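Local coordinates for 6-phospho-beta-glucosidase BglT (Thermotoga maritima, PDB 1UP7), which hydrolyses cellobiose 6'-phosphate to glucose 6-phosphate and glucose, using NAD(+) and a manganese ion as cofactors, at residues P96-L101 with L403-E408. Sequence-based numbering, arbitrary orientation.
Sequences PLKYGL and LEEILE
Glu405 OE1 is gripped by two donors, the hydroxyl of Tyr99 and the ammonium group of Lys98. Tyr99 OH donates to the anti lone pair of Glu405 OE1, 2.7 Å away, while Lys98 NZ approaches the same oxygen at 3.0 Å from its syn side. Lys98 NZ also reaches Glu405 OE2, at 3.1 Å and again through the syn lone pair, so the amine straddles both oxygens in a forked salt bridge which, with the tyrosine bond, probably restricts rotation of the carboxylate. The side chains of Lys98 and Glu405 meet from opposite directions: the Glu405 chain is extended beyond CG, whereas the lysine chain bends at chi3 (73°) and chi4 (62°), turning the terminal amine to face both oxygens. OE1 lies at the edge of the tyrosine ring, near its plane, 3.3 Å from Tyr99 CE2, and the ring and carboxylate planes are 42° apart. With an alanine here in place of Glu405, the Lys98 charge would probably lose its carboxylate mate and the Tyr99 hydroxyl this acceptor. The contact lies at the surface, away from the substrate and cofactor sites, and ties the loop between helices 85-94 and 109-131 to helix 396-409 near the C-terminus. Tyr99 also rests on Asp398, Asp401 and Leu402 of that helix, while Pro96 and Ile406 both pack on Val109 of helix 109-131.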
ATOM      1  N   PRO A  96      -4.941  30.743 -23.499  1.00 17.46           N
ATOM      2  CA  PRO A  96      -3.577  30.471 -23.018  1.00 17.69           C
ATOM      3  C   PRO A  96      -2.485  30.982 -23.934  1.00 17.86           C
ATOM      4  O   PRO A  96      -1.389  31.268 -23.450  1.00 17.81           O
ATOM      5  CB  PRO A  96      -3.519  28.934 -22.923  1.00 17.67           C
ATOM      6  CG  PRO A  96      -4.944  28.478 -22.859  1.00 16.48           C
ATOM      7  CD  PRO A  96      -5.717  29.495 -23.656  1.00 17.30           C
ATOM      8  N   LEU A  97      -2.792  31.125 -25.222  1.00 17.98           N
ATOM      9  CA  LEU A  97      -1.784  31.419 -26.240  1.00 18.34           C
ATOM     10  C   LEU A  97      -0.984  32.693 -25.948  1.00 18.84           C
ATOM     11  O   LEU A  97       0.229  32.675 -25.991  1.00 18.87           O
ATOM     12  CB  LEU A  97      -2.453  31.492 -27.601  1.00 17.50           C
ATOM     13  CG  LEU A  97      -2.479  30.247 -28.498  1.00 19.31           C
ATOM     14  CD1 LEU A  97      -2.163  28.930 -27.819  1.00 11.26           C
ATOM     15  CD2 LEU A  97      -3.726  30.159 -29.369  1.00 17.41           C
ATOM     16  N   LYS A  98      -1.672  33.789 -25.613  1.00 19.23           N
ATOM     17  CA  LYS A  98      -0.999  35.046 -25.276  1.00 19.43           C
ATOM     18  C   LYS A  98      -0.003  34.952 -24.114  1.00 19.09           C
ATOM     19  O   LYS A  98       0.876  35.794 -23.986  1.00 19.11           O
ATOM     20  CB  LYS A  98      -2.002  36.171 -24.997  1.00 19.80           C
ATOM     21  CG  LYS A  98      -2.777  35.993 -23.706  1.00 21.41           C
ATOM     22  CD  LYS A  98      -3.737  37.153 -23.429  1.00 21.53           C
ATOM     23  CE  LYS A  98      -4.967  37.150 -24.330  1.00 20.56           C
ATOM     24  NZ  LYS A  98      -5.808  35.966 -24.168  1.00 19.42           N
ATOM     25  N   TYR A  99      -0.153  33.940 -23.275  1.00 18.51           N
ATOM     26  CA  TYR A  99       0.750  33.706 -22.154  1.00 17.94           C
ATOM     27  C   TYR A  99       1.936  32.830 -22.494  1.00 17.68           C
ATOM     28  O   TYR A  99       2.749  32.548 -21.622  1.00 18.40           O
ATOM     29  CB  TYR A  99      -0.015  33.075 -20.984  1.00 17.43           C
ATOM     30  CG  TYR A  99      -1.173  33.895 -20.514  1.00 16.66           C
ATOM     31  CD1 TYR A  99      -1.014  34.869 -19.530  1.00 16.55           C
ATOM     32  CD2 TYR A  99      -2.449  33.709 -21.061  1.00 16.16           C
ATOM     33  CE1 TYR A  99      -2.117  35.628 -19.080  1.00 15.13           C
ATOM     34  CE2 TYR A  99      -3.540  34.456 -20.641  1.00 12.95           C
ATOM     35  CZ  TYR A  99      -3.370  35.414 -19.649  1.00 16.38           C
ATOM     36  OH  TYR A  99      -4.456  36.168 -19.225  1.00 15.75           O
ATOM     37  N   GLY A 100       2.047  32.403 -23.750  1.00 17.57           N
ATOM     38  CA  GLY A 100       3.087  31.481 -24.177  1.00 17.48           C
ATOM     39  C   GLY A 100       2.797  30.047 -23.752  1.00 17.35           C
ATOM     40  O   GLY A 100       3.696  29.254 -23.563  1.00 17.49           O
ATOM     41  N   LEU A 101       1.523  29.735 -23.567  1.00 17.40           N
ATOM     42  CA  LEU A 101       1.104  28.440 -23.047  1.00 17.39           C
ATOM     43  C   LEU A 101       0.385  27.668 -24.131  1.00 17.08           C
ATOM     44  O   LEU A 101      -0.275  28.278 -24.987  1.00 16.60           O
ATOM     45  CB  LEU A 101       0.145  28.666 -21.882  1.00 17.14           C
ATOM     46  CG  LEU A 101       0.659  28.714 -20.423  1.00 19.11           C
ATOM     47  CD1 LEU A 101       2.213  28.685 -20.216  1.00 14.08           C
ATOM     48  CD2 LEU A 101      -0.034  29.804 -19.576  1.00 15.78           C
ATOM     49  N   LEU A 403      -6.119  32.946 -14.878  1.00 18.48           N
ATOM     50  CA  LEU A 403      -7.327  32.466 -14.194  1.00 18.97           C
ATOM     51  C   LEU A 403      -8.499  33.431 -14.347  1.00 19.26           C
ATOM     52  O   LEU A 403      -9.617  33.009 -14.598  1.00 19.40           O
ATOM     53  CB  LEU A 403      -7.090  32.132 -12.705  1.00 18.63           C
ATOM     54  CG  LEU A 403      -8.322  31.548 -11.926  1.00 18.65           C
ATOM     55  CD1 LEU A 403      -8.917  30.238 -12.489  1.00 15.83           C
ATOM     56  CD2 LEU A 403      -8.063  31.364 -10.446  1.00 15.96           C
ATOM     57  N   GLU A 404      -8.221  34.725 -14.231  1.00 19.55           N
ATOM     58  CA  GLU A 404      -9.240  35.757 -14.366  1.00 20.04           C
ATOM     59  C   GLU A 404      -9.861  35.737 -15.737  1.00 19.39           C
ATOM     60  O   GLU A 404     -11.072  35.841 -15.846  1.00 19.16           O
ATOM     61  CB  GLU A 404      -8.648  37.140 -14.103  1.00 20.15           C
ATOM     62  CG  GLU A 404      -9.103  37.739 -12.800  1.00 26.40           C
ATOM     63  CD  GLU A 404      -7.976  37.860 -11.790  1.00 32.91           C
ATOM     64  OE1 GLU A 404      -7.223  38.902 -11.837  1.00 32.10           O
ATOM     65  OE2 GLU A 404      -7.873  36.907 -10.950  1.00 35.41           O
ATOM     66  N   GLU A 405      -9.032  35.611 -16.778  1.00 18.82           N
ATOM     67  CA  GLU A 405      -9.522  35.522 -18.145  1.00 18.82           C
ATOM     68  C   GLU A 405     -10.422  34.303 -18.332  1.00 18.62           C
ATOM     69  O   GLU A 405     -11.512  34.395 -18.921  1.00 18.67           O
ATOM     70  CB  GLU A 405      -8.367  35.443 -19.117  1.00 18.16           C
ATOM     71  CG  GLU A 405      -8.193  36.716 -19.908  1.00 21.11           C
ATOM     72  CD  GLU A 405      -7.513  36.469 -21.237  1.00 21.70           C
ATOM     73  OE1 GLU A 405      -6.329  36.124 -21.222  1.00 21.80           O
ATOM     74  OE2 GLU A 405      -8.164  36.622 -22.278  1.00 21.84           O
ATOM     75  N   ILE A 406      -9.967  33.164 -17.814  1.00 18.15           N
ATOM     76  CA  ILE A 406     -10.714  31.927 -17.922  1.00 17.99           C
ATOM     77  C   ILE A 406     -12.077  32.046 -17.203  1.00 18.60           C
ATOM     78  O   ILE A 406     -13.112  31.634 -17.749  1.00 18.82           O
ATOM     79  CB  ILE A 406      -9.927  30.748 -17.318  1.00 17.76           C
ATOM     80  CG1 ILE A 406      -8.727  30.347 -18.196  1.00 17.56           C
ATOM     81  CG2 ILE A 406     -10.879  29.550 -17.024  1.00 16.39           C
ATOM     82  CD1 ILE A 406      -7.722  29.450 -17.414  1.00 17.55           C
ATOM     83  N   LEU A 407     -12.081  32.574 -15.976  1.00 18.28           N
ATOM     84  CA  LEU A 407     -13.344  32.725 -15.223  1.00 18.48           C
ATOM     85  C   LEU A 407     -14.296  33.713 -15.869  1.00 18.97           C
ATOM     86  O   LEU A 407     -15.533  33.498 -15.875  1.00 18.49           O
ATOM     87  CB  LEU A 407     -13.136  33.101 -13.749  1.00 18.01           C
ATOM     88  CG  LEU A 407     -12.329  32.081 -12.945  1.00 18.55           C
ATOM     89  CD1 LEU A 407     -12.049  32.633 -11.550  1.00 18.30           C
ATOM     90  CD2 LEU A 407     -13.036  30.708 -12.913  1.00 16.54           C
ATOM     91  N   GLU A 408     -13.751  34.790 -16.437  1.00 19.16           N
ATOM     92  CA  GLU A 408     -14.646  35.706 -17.141  1.00 19.79           C
ATOM     93  C   GLU A 408     -15.238  35.046 -18.405  1.00 19.61           C
ATOM     94  O   GLU A 408     -16.439  35.180 -18.655  1.00 19.81           O
ATOM     95  CB  GLU A 408     -13.985  37.060 -17.406  1.00 20.56           C
ATOM     96  CG  GLU A 408     -14.901  38.087 -18.057  1.00 23.42           C
ATOM     97  CD  GLU A 408     -16.109  38.457 -17.187  1.00 29.92           C
ATOM     98  OE1 GLU A 408     -16.109  38.156 -15.960  1.00 32.17           O
ATOM     99  OE2 GLU A 408     -17.082  39.073 -17.721  1.00 32.72           O
TER